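Local coordinates for protein putative serine phosphatase (Pseudomonas aeruginosa, PDB 6K4E) that probably removes phosphate from phosphoserine or phosphothreonine of a partner protein as the magnesium-dependent PP2C domain of SiaA, in a pathway controlling biofilm formation, at residues 65-78 with 86-99. Sequence-based numbering, arbitrary orientation.
Sequences QRAILPDRQLSATL and WKPRDVVGGDFYVY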
ATOM      1  N   GLN B  65       5.226  -1.761   7.731  1.00 41.44           N
ATOM      2  CA  GLN B  65       5.614  -0.376   7.421  1.00 40.01           C
ATOM      3  C   GLN B  65       7.135  -0.125   7.609  1.00 44.89           C
ATOM      4  O   GLN B  65       7.724   0.574   6.803  1.00 44.89           O
ATOM      5  CB  GLN B  65       4.754   0.638   8.181  1.00 40.47           C
ATOM      6  CG  GLN B  65       5.060   2.090   7.811  1.00 49.62           C
ATOM      7  CD  GLN B  65       3.971   3.026   8.232  1.00 50.23           C
ATOM      8  OE1 GLN B  65       3.655   3.148   9.410  1.00 40.16           O
ATOM      9  NE2 GLN B  65       3.389   3.728   7.280  1.00 35.55           N
ATOM     10  N   ARG B  66       7.771  -0.724   8.612  1.00 41.27           N
ATOM     11  CA  ARG B  66       9.221  -0.579   8.826  1.00 40.52           C
ATOM     12  C   ARG B  66      10.036  -1.219   7.698  1.00 45.31           C
ATOM     13  O   ARG B  66      11.074  -0.696   7.303  1.00 43.86           O
ATOM     14  CB  ARG B  66       9.629  -1.163  10.183  1.00 39.87           C
ATOM     15  CG  ARG B  66       9.366  -0.181  11.320  1.00 48.96           C
ATOM     16  CD  ARG B  66       9.893  -0.675  12.655  1.00 70.39           C
ATOM     17  NE  ARG B  66       9.755   0.362  13.677  1.00 94.97           N
ATOM     18  CZ  ARG B  66      10.662   1.302  13.932  1.00118.91           C
ATOM     19  NH1 ARG B  66      11.807   1.333  13.258  1.00106.56           N
ATOM     20  NH2 ARG B  66      10.436   2.212  14.872  1.00111.75           N
ATOM     21  N   ALA B  67       9.529  -2.330   7.151  1.00 45.43           N
ATOM     22  CA  ALA B  67      10.145  -3.061   6.039  1.00 46.47           C
ATOM     23  C   ALA B  67      10.222  -2.258   4.725  1.00 49.24           C
ATOM     24  O   ALA B  67      11.067  -2.547   3.871  1.00 49.61           O
ATOM     25  CB  ALA B  67       9.432  -4.384   5.817  1.00 47.99           C
ATOM     26  N   ILE B  68       9.390  -1.235   4.585  1.00 44.31           N
ATOM     27  CA  ILE B  68       9.414  -0.410   3.376  1.00 43.75           C
ATOM     28  C   ILE B  68      10.341   0.846   3.565  1.00 42.71           C
ATOM     29  O   ILE B  68      10.512   1.616   2.627  1.00 39.96           O
ATOM     30  CB  ILE B  68       7.976  -0.065   2.851  1.00 46.62           C
ATOM     31  CG1 ILE B  68       7.225   0.923   3.777  1.00 46.78           C
ATOM     32  CG2 ILE B  68       7.165  -1.315   2.582  1.00 46.88           C
ATOM     33  CD1 ILE B  68       6.807   2.190   3.137  1.00 49.82           C
ATOM     34  N   LEU B  69      10.963   1.001   4.762  1.00 38.76           N
ATOM     35  CA  LEU B  69      11.853   2.130   5.073  1.00 38.13           C
ATOM     36  C   LEU B  69      13.317   1.834   4.714  1.00 42.86           C
ATOM     37  O   LEU B  69      13.754   0.718   4.940  1.00 44.06           O
ATOM     38  CB  LEU B  69      11.719   2.599   6.534  1.00 37.91           C
ATOM     39  CG  LEU B  69      10.282   2.887   7.039  1.00 41.52           C
ATOM     40  CD1 LEU B  69      10.266   3.056   8.542  1.00 41.61           C
ATOM     41  CD2 LEU B  69       9.640   4.070   6.325  1.00 39.31           C
ATOM     42  N   PRO B  70      14.087   2.810   4.145  1.00 40.02           N
ATOM     43  CA  PRO B  70      15.483   2.520   3.725  1.00 40.06           C
ATOM     44  C   PRO B  70      16.581   2.662   4.793  1.00 45.76           C
ATOM     45  O   PRO B  70      17.715   2.979   4.457  1.00 46.97           O
ATOM     46  CB  PRO B  70      15.690   3.512   2.577  1.00 41.15           C
ATOM     47  CG  PRO B  70      14.892   4.710   3.003  1.00 43.94           C
ATOM     48  CD  PRO B  70      13.680   4.173   3.727  1.00 39.42           C
ATOM     49  N   ASP B  71      16.266   2.375   6.062  1.00 44.85           N
ATOM     50  CA  ASP B  71      17.180   2.428   7.228  1.00 45.62           C
ATOM     51  C   ASP B  71      18.564   1.828   7.040  1.00 46.12           C
ATOM     52  O   ASP B  71      19.561   2.478   7.349  1.00 45.74           O
ATOM     53  CB  ASP B  71      16.514   1.720   8.417  1.00 49.57           C
ATOM     54  CG  ASP B  71      15.316   2.477   8.910  1.00 70.44           C
ATOM     55  OD1 ASP B  71      15.004   3.525   8.316  1.00 70.89           O
ATOM     56  OD2 ASP B  71      14.700   2.032   9.903  1.00 81.35           O
ATOM     57  N   ARG B  72      18.603   0.560   6.604  1.00 40.80           N
ATOM     58  CA  ARG B  72      19.793  -0.254   6.393  1.00 41.45           C
ATOM     59  C   ARG B  72      20.719   0.381   5.363  1.00 46.45           C
ATOM     60  O   ARG B  72      21.916   0.494   5.607  1.00 47.51           O
ATOM     61  CB  ARG B  72      19.396  -1.683   5.973  1.00 44.87           C
ATOM     62  CG  ARG B  72      20.576  -2.646   5.789  1.00 65.48           C
ATOM     63  CD  ARG B  72      20.286  -3.768   4.800  1.00 84.98           C
ATOM     64  NE  ARG B  72      21.489  -4.561   4.522  1.00103.41           N
ATOM     65  CZ  ARG B  72      21.725  -5.778   5.007  1.00121.61           C
ATOM     66  NH1 ARG B  72      20.827  -6.378   5.779  1.00110.09           N
ATOM     67  NH2 ARG B  72      22.851  -6.413   4.706  1.00107.40           N
ATOM     68  N   GLN B  73      20.156   0.763   4.213  1.00 42.75           N
ATOM     69  CA  GLN B  73      20.824   1.391   3.084  1.00 42.41           C
ATOM     70  C   GLN B  73      21.381   2.752   3.508  1.00 45.87           C
ATOM     71  O   GLN B  73      22.561   3.031   3.254  1.00 46.38           O
ATOM     72  CB  GLN B  73      19.857   1.505   1.896  1.00 43.36           C
ATOM     73  CG  GLN B  73      19.251   0.165   1.477  1.00 51.97           C
ATOM     74  CD  GLN B  73      17.851  -0.057   2.055  1.00 73.63           C
ATOM     75  OE1 GLN B  73      17.665  -0.382   3.245  1.00 58.07           O
ATOM     76  NE2 GLN B  73      16.826   0.092   1.210  1.00 73.50           N
ATOM     77  N   LEU B  74      20.577   3.544   4.242  1.00 38.99           N
ATOM     78  CA  LEU B  74      21.014   4.835   4.782  1.00 39.00           C
ATOM     79  C   LEU B  74      22.233   4.680   5.714  1.00 45.42           C
ATOM     80  O   LEU B  74      23.198   5.418   5.561  1.00 47.32           O
ATOM     81  CB  LEU B  74      19.856   5.571   5.503  1.00 37.62           C
ATOM     82  CG  LEU B  74      18.878   6.354   4.624  1.00 40.67           C
ATOM     83  CD1 LEU B  74      17.564   6.605   5.354  1.00 39.41           C
ATOM     84  CD2 LEU B  74      19.500   7.674   4.178  1.00 40.51           C
ATOM     85  N   SER B  75      22.188   3.729   6.654  1.00 42.42           N
ATOM     86  CA  SER B  75      23.265   3.454   7.600  1.00 44.23           C
ATOM     87  C   SER B  75      24.528   2.946   6.925  1.00 50.37           C
ATOM     88  O   SER B  75      25.625   3.372   7.289  1.00 50.29           O
ATOM     89  CB  SER B  75      22.813   2.452   8.658  1.00 50.52           C
ATOM     90  OG  SER B  75      21.917   3.068   9.568  1.00 64.70           O
ATOM     91  N   ALA B  76      24.375   2.054   5.945  1.00 47.86           N
ATOM     92  CA  ALA B  76      25.484   1.446   5.229  1.00 48.78           C
ATOM     93  C   ALA B  76      26.194   2.417   4.283  1.00 53.63           C
ATOM     94  O   ALA B  76      27.394   2.278   4.075  1.00 56.23           O
ATOM     95  CB  ALA B  76      24.996   0.220   4.460  1.00 49.65           C
ATOM     96  N   THR B  77      25.472   3.388   3.707  1.00 47.21           N
ATOM     97  CA  THR B  77      26.045   4.307   2.724  1.00 45.91           C
ATOM     98  C   THR B  77      26.383   5.705   3.259  1.00 48.90           C
ATOM     99  O   THR B  77      27.446   6.241   2.924  1.00 51.01           O
ATOM    100  CB  THR B  77      25.138   4.392   1.516  1.00 52.68           C
ATOM    101  OG1 THR B  77      23.888   4.954   1.933  1.00 54.03           O
ATOM    102  CG2 THR B  77      24.912   3.029   0.861  1.00 50.19           C
ATOM    103  N   LEU B  78      25.494   6.308   4.065  1.00 41.44           N
ATOM    104  CA  LEU B  78      25.734   7.645   4.617  1.00 40.87           C
ATOM    105  C   LEU B  78      26.384   7.612   6.021  1.00 46.62           C
ATOM    106  O   LEU B  78      27.079   8.555   6.391  1.00 44.65           O
ATOM    107  CB  LEU B  78      24.455   8.483   4.631  1.00 39.73           C
ATOM    108  CG  LEU B  78      23.910   8.924   3.258  1.00 43.68           C
ATOM    109  CD1 LEU B  78      22.734   9.850   3.419  1.00 41.62           C
ATOM    110  CD2 LEU B  78      24.993   9.593   2.417  1.00 46.69           C
ATOM    111  N   TRP B  86      11.885   9.230  13.205  1.00 39.99           N
ATOM    112  CA  TRP B  86      10.628   8.756  12.628  1.00 39.89           C
ATOM    113  C   TRP B  86       9.739   8.262  13.726  1.00 43.80           C
ATOM    114  O   TRP B  86      10.016   7.220  14.293  1.00 44.78           O
ATOM    115  CB  TRP B  86      10.884   7.655  11.588  1.00 37.91           C
ATOM    116  CG  TRP B  86       9.641   7.185  10.891  1.00 37.23           C
ATOM    117  CD1 TRP B  86       8.945   7.835   9.916  1.00 39.20           C
ATOM    118  CD2 TRP B  86       8.956   5.943  11.117  1.00 37.37           C
ATOM    119  NE1 TRP B  86       7.862   7.073   9.516  1.00 38.12           N
ATOM    120  CE2 TRP B  86       7.863   5.894  10.217  1.00 40.06           C
ATOM    121  CE3 TRP B  86       9.183   4.844  11.962  1.00 38.54           C
ATOM    122  CZ2 TRP B  86       7.017   4.782  10.131  1.00 38.56           C
ATOM    123  CZ3 TRP B  86       8.321   3.759  11.899  1.00 39.75           C
ATOM    124  CH2 TRP B  86       7.252   3.739  10.995  1.00 40.07           C
ATOM    125  N   LYS B  87       8.699   9.031  14.059  1.00 38.76           N
ATOM    126  CA  LYS B  87       7.823   8.673  15.152  1.00 39.42           C
ATOM    127  C   LYS B  87       6.373   8.839  14.739  1.00 42.02           C
ATOM    128  O   LYS B  87       5.854   9.958  14.831  1.00 40.06           O
ATOM    129  CB  LYS B  87       8.172   9.519  16.424  1.00 42.91           C
ATOM    130  CG  LYS B  87       7.278   9.337  17.681  1.00 71.07           C
ATOM    131  CD  LYS B  87       7.344   7.964  18.376  1.00 83.36           C
ATOM    132  CE  LYS B  87       6.304   7.834  19.470  1.00 95.78           C
ATOM    133  NZ  LYS B  87       4.939   7.578  18.932  1.00103.22           N
ATOM    134  N   PRO B  88       5.679   7.728  14.347  1.00 37.79           N
ATOM    135  CA  PRO B  88       4.260   7.839  13.998  1.00 37.27           C
ATOM    136  C   PRO B  88       3.457   8.208  15.230  1.00 43.23           C
ATOM    137  O   PRO B  88       3.857   7.869  16.359  1.00 42.37           O
ATOM    138  CB  PRO B  88       3.906   6.416  13.515  1.00 38.89           C
ATOM    139  CG  PRO B  88       5.182   5.792  13.178  1.00 42.24           C
ATOM    140  CD  PRO B  88       6.126   6.326  14.208  1.00 38.91           C
ATOM    141  N   ARG B  89       2.337   8.915  15.030  1.00 41.54           N
ATOM    142  CA  ARG B  89       1.463   9.322  16.131  1.00 42.03           C
ATOM    143  C   ARG B  89       0.872   8.046  16.752  1.00 49.65           C
ATOM    144  O   ARG B  89       0.925   7.858  17.963  1.00 48.04           O
ATOM    145  CB  ARG B  89       0.377  10.267  15.638  1.00 39.16           C
ATOM    146  CG  ARG B  89      -0.413  10.911  16.758  1.00 50.60           C
ATOM    147  CD  ARG B  89      -1.571  11.706  16.190  1.00 57.33           C
ATOM    148  NE  ARG B  89      -2.837  11.026  16.421  1.00 69.99           N
ATOM    149  CZ  ARG B  89      -4.020  11.628  16.424  1.00 90.48           C
ATOM    150  NH1 ARG B  89      -4.107  12.933  16.211  1.00 78.25           N
ATOM    151  NH2 ARG B  89      -5.126  10.933  16.643  1.00 89.52           N
ATOM    152  N   ASP B  90       0.368   7.147  15.906  1.00 49.27           N
ATOM    153  CA  ASP B  90      -0.143   5.893  16.415  1.00 51.42           C
ATOM    154  C   ASP B  90       0.951   4.832  16.163  1.00 57.12           C
ATOM    155  O   ASP B  90       2.133   5.190  16.137  1.00 56.82           O
ATOM    156  CB  ASP B  90      -1.544   5.612  15.853  1.00 53.83           C
ATOM    157  CG  ASP B  90      -2.469   6.846  15.922  1.00 64.05           C
ATOM    158  OD1 ASP B  90      -2.524   7.503  16.998  1.00 61.38           O
ATOM    159  OD2 ASP B  90      -3.106   7.177  14.888  1.00 73.96           O
ATOM    160  N   VAL B  91       0.622   3.559  16.050  1.00 54.31           N
ATOM    161  CA  VAL B  91       1.688   2.571  15.836  1.00 52.35           C
ATOM    162  C   VAL B  91       2.189   2.649  14.383  1.00 49.99           C
ATOM    163  O   VAL B  91       3.379   2.470  14.111  1.00 48.43           O
ATOM    164  CB  VAL B  91       1.195   1.170  16.237  1.00 58.27           C
ATOM    165  CG1 VAL B  91       2.353   0.182  16.318  1.00 58.37           C
ATOM    166  CG2 VAL B  91       0.463   1.239  17.575  1.00 59.32           C
ATOM    167  N   VAL B  92       1.269   2.955  13.465  1.00 44.11           N
ATOM    168  CA  VAL B  92       1.529   3.137  12.035  1.00 41.98           C
ATOM    169  C   VAL B  92       1.073   4.554  11.669  1.00 43.47           C
ATOM    170  O   VAL B  92       0.101   5.059  12.240  1.00 43.58           O
ATOM    171  CB  VAL B  92       0.873   2.034  11.154  1.00 45.80           C
ATOM    172  CG1 VAL B  92       1.522   0.674  11.400  1.00 45.81           C
ATOM    173  CG2 VAL B  92      -0.648   1.959  11.356  1.00 46.79           C
ATOM    174  N   GLY B  93       1.777   5.197  10.756  1.00 38.13           N
ATOM    175  CA  GLY B  93       1.438   6.563  10.383  1.00 38.23           C
ATOM    176  C   GLY B  93       1.383   6.794   8.891  1.00 38.84           C
ATOM    177  O   GLY B  93       1.514   5.841   8.134  1.00 37.58           O
ATOM    178  N   GLY B  94       1.215   8.057   8.491  1.00 34.18           N
ATOM    179  CA  GLY B  94       1.122   8.458   7.092  1.00 34.64           C
ATOM    180  C   GLY B  94       2.414   9.035   6.560  1.00 40.26           C
ATOM    181  O   GLY B  94       2.489   9.478   5.409  1.00 40.24           O
ATOM    182  N   ASP B  95       3.449   8.995   7.383  1.00 35.49           N
ATOM    183  CA  ASP B  95       4.743   9.550   7.026  1.00 35.45           C
ATOM    184  C   ASP B  95       5.708   8.452   6.712  1.00 39.33           C
ATOM    185  O   ASP B  95       5.771   7.446   7.445  1.00 39.65           O
ATOM    186  CB  ASP B  95       5.333  10.305   8.234  1.00 37.03           C
ATOM    187  CG  ASP B  95       5.012  11.777   8.434  1.00 43.92           C
ATOM    188  OD1 ASP B  95       3.961  12.236   7.934  1.00 42.73           O
ATOM    189  OD2 ASP B  95       5.738  12.433   9.210  1.00 46.29           O
ATOM    190  N   PHE B  96       6.554   8.693   5.714  1.00 33.43           N
ATOM    191  CA  PHE B  96       7.652   7.775   5.398  1.00 34.38           C
ATOM    192  C   PHE B  96       8.772   8.539   4.709  1.00 39.98           C
ATOM    193  O   PHE B  96       8.718   9.758   4.603  1.00 40.73           O
ATOM    194  CB  PHE B  96       7.199   6.487   4.646  1.00 36.49           C
ATOM    195  CG  PHE B  96       6.886   6.633   3.173  1.00 37.53           C
ATOM    196  CD1 PHE B  96       5.724   7.270   2.754  1.00 39.49           C
ATOM    197  CD2 PHE B  96       7.754   6.131   2.205  1.00 36.91           C
ATOM    198  CE1 PHE B  96       5.424   7.378   1.390  1.00 40.97           C
ATOM    199  CE2 PHE B  96       7.480   6.297   0.837  1.00 39.21           C
ATOM    200  CZ  PHE B  96       6.314   6.896   0.440  1.00 38.16           C
ATOM    201  N   TYR B  97       9.822   7.848   4.335  1.00 38.57           N
ATOM    202  CA  TYR B  97      10.977   8.468   3.719  1.00 37.29           C
ATOM    203  C   TYR B  97      11.586   7.507   2.728  1.00 40.11           C
ATOM    204  O   TYR B  97      11.370   6.287   2.804  1.00 37.66           O
ATOM    205  CB  TYR B  97      12.007   8.906   4.768  1.00 37.94           C
ATOM    206  CG  TYR B  97      12.321   7.869   5.823  1.00 37.40           C
ATOM    207  CD1 TYR B  97      11.488   7.695   6.922  1.00 38.54           C
ATOM    208  CD2 TYR B  97      13.509   7.138   5.782  1.00 38.03           C
ATOM    209  CE1 TYR B  97      11.795   6.781   7.929  1.00 39.30           C
ATOM    210  CE2 TYR B  97      13.828   6.217   6.788  1.00 37.75           C
ATOM    211  CZ  TYR B  97      12.959   6.038   7.850  1.00 40.96           C
ATOM    212  OH  TYR B  97      13.241   5.184   8.874  1.00 42.62           O
ATOM    213  N   VAL B  98      12.284   8.078   1.758  1.00 35.32           N
ATOM    214  CA  VAL B  98      12.880   7.313   0.679  1.00 35.50           C
ATOM    215  C   VAL B  98      14.369   7.620   0.630  1.00 37.65           C
ATOM    216  O   VAL B  98      14.824   8.632   1.152  1.00 34.18           O
ATOM    217  CB  VAL B  98      12.164   7.602  -0.685  1.00 39.48           C
ATOM    218  CG1 VAL B  98      10.735   7.059  -0.684  1.00 40.06           C
ATOM    219  CG2 VAL B  98      12.162   9.096  -1.039  1.00 37.66           C
ATOM    220  N   TYR B  99      15.108   6.763  -0.027  1.00 35.44           N
ATOM    221  CA  TYR B  99      16.542   6.911  -0.224  1.00 35.64           C
ATOM    222  C   TYR B  99      16.920   5.961  -1.335  1.00 42.70           C
ATOM    223  O   TYR B  99      16.438   4.834  -1.362  1.00 41.58           O
ATOM    224  CB  TYR B  99      17.318   6.526   1.043  1.00 36.90           C
ATOM    225  CG  TYR B  99      18.813   6.549   0.822  1.00 38.48           C
ATOM    226  CD1 TYR B  99      19.490   7.751   0.618  1.00 38.39           C
ATOM    227  CD2 TYR B  99      19.556   5.378   0.846  1.00 38.87           C
ATOM    228  CE1 TYR B  99      20.866   7.781   0.419  1.00 38.37           C
ATOM    229  CE2 TYR B  99      20.937   5.400   0.647  1.00 40.61           C
ATOM    230  CZ  TYR B  99      21.586   6.608   0.436  1.00 40.63           C
ATOM    231  OH  TYR B  99      22.935   6.669   0.229  1.00 41.67           O
TER
HETATM  232  O   HOH W   1       4.716   1.933  11.837  1.00 50.69           O
HETATM  233  O   HOH W   2      11.113   4.136   1.199  1.00 33.30           O
HETATM  234  O   HOH W   3      12.860   4.055  11.278  1.00 56.50           O
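Trp86 meets Leu69 and Pro88 on opposite ring faces: Leu69 CD1 stands 3.8 Å from the centroid of its six-membered ring, 3° off the normal, a CH-pi contact. Trp86 NE1 hydrogen-bonds to Asp95 O (3.0 Å), tying the two ends of the intervening loop. In that loop Gly93 pairs twice with the Gln65 amide. Gly93 N donates to a lone pair of Gln65 OE1, in the carbonyl plane (3.1 Å, N-H...O 158°), while NE2, less surely placed, donates to Gly93 O. The extended Gln65 chain, CG opposite the backbone N (chi1 -176°), carries the amide there; a water links OE1 to Val91 O. Asp95 OD2 is hydrogen-bonded to Thr294 OG1 and Thr237 OG1. On the edge strand, Tyr97 takes Leu69 CD2 over one face, and Tyr97 OH donates a very short hydrogen bond (2.5 Å) to Asp71 OD1, which lies in the ring plane. Tyr99 has Leu74 CD2 over a face, 3.8 Å from the centroid, and Pro70 CG against its CB; Tyr99 OH donates to Thr77 OG1 (2.6 Å), which itself donates to Gln73 O. Both tyrosine hydroxyls thus find acceptors on helix 71-77 beside leucine-covered rings, and the Gln65 amide offers donor and acceptor to Gly93, in a loop leading to Asp95 near a magnesium ion.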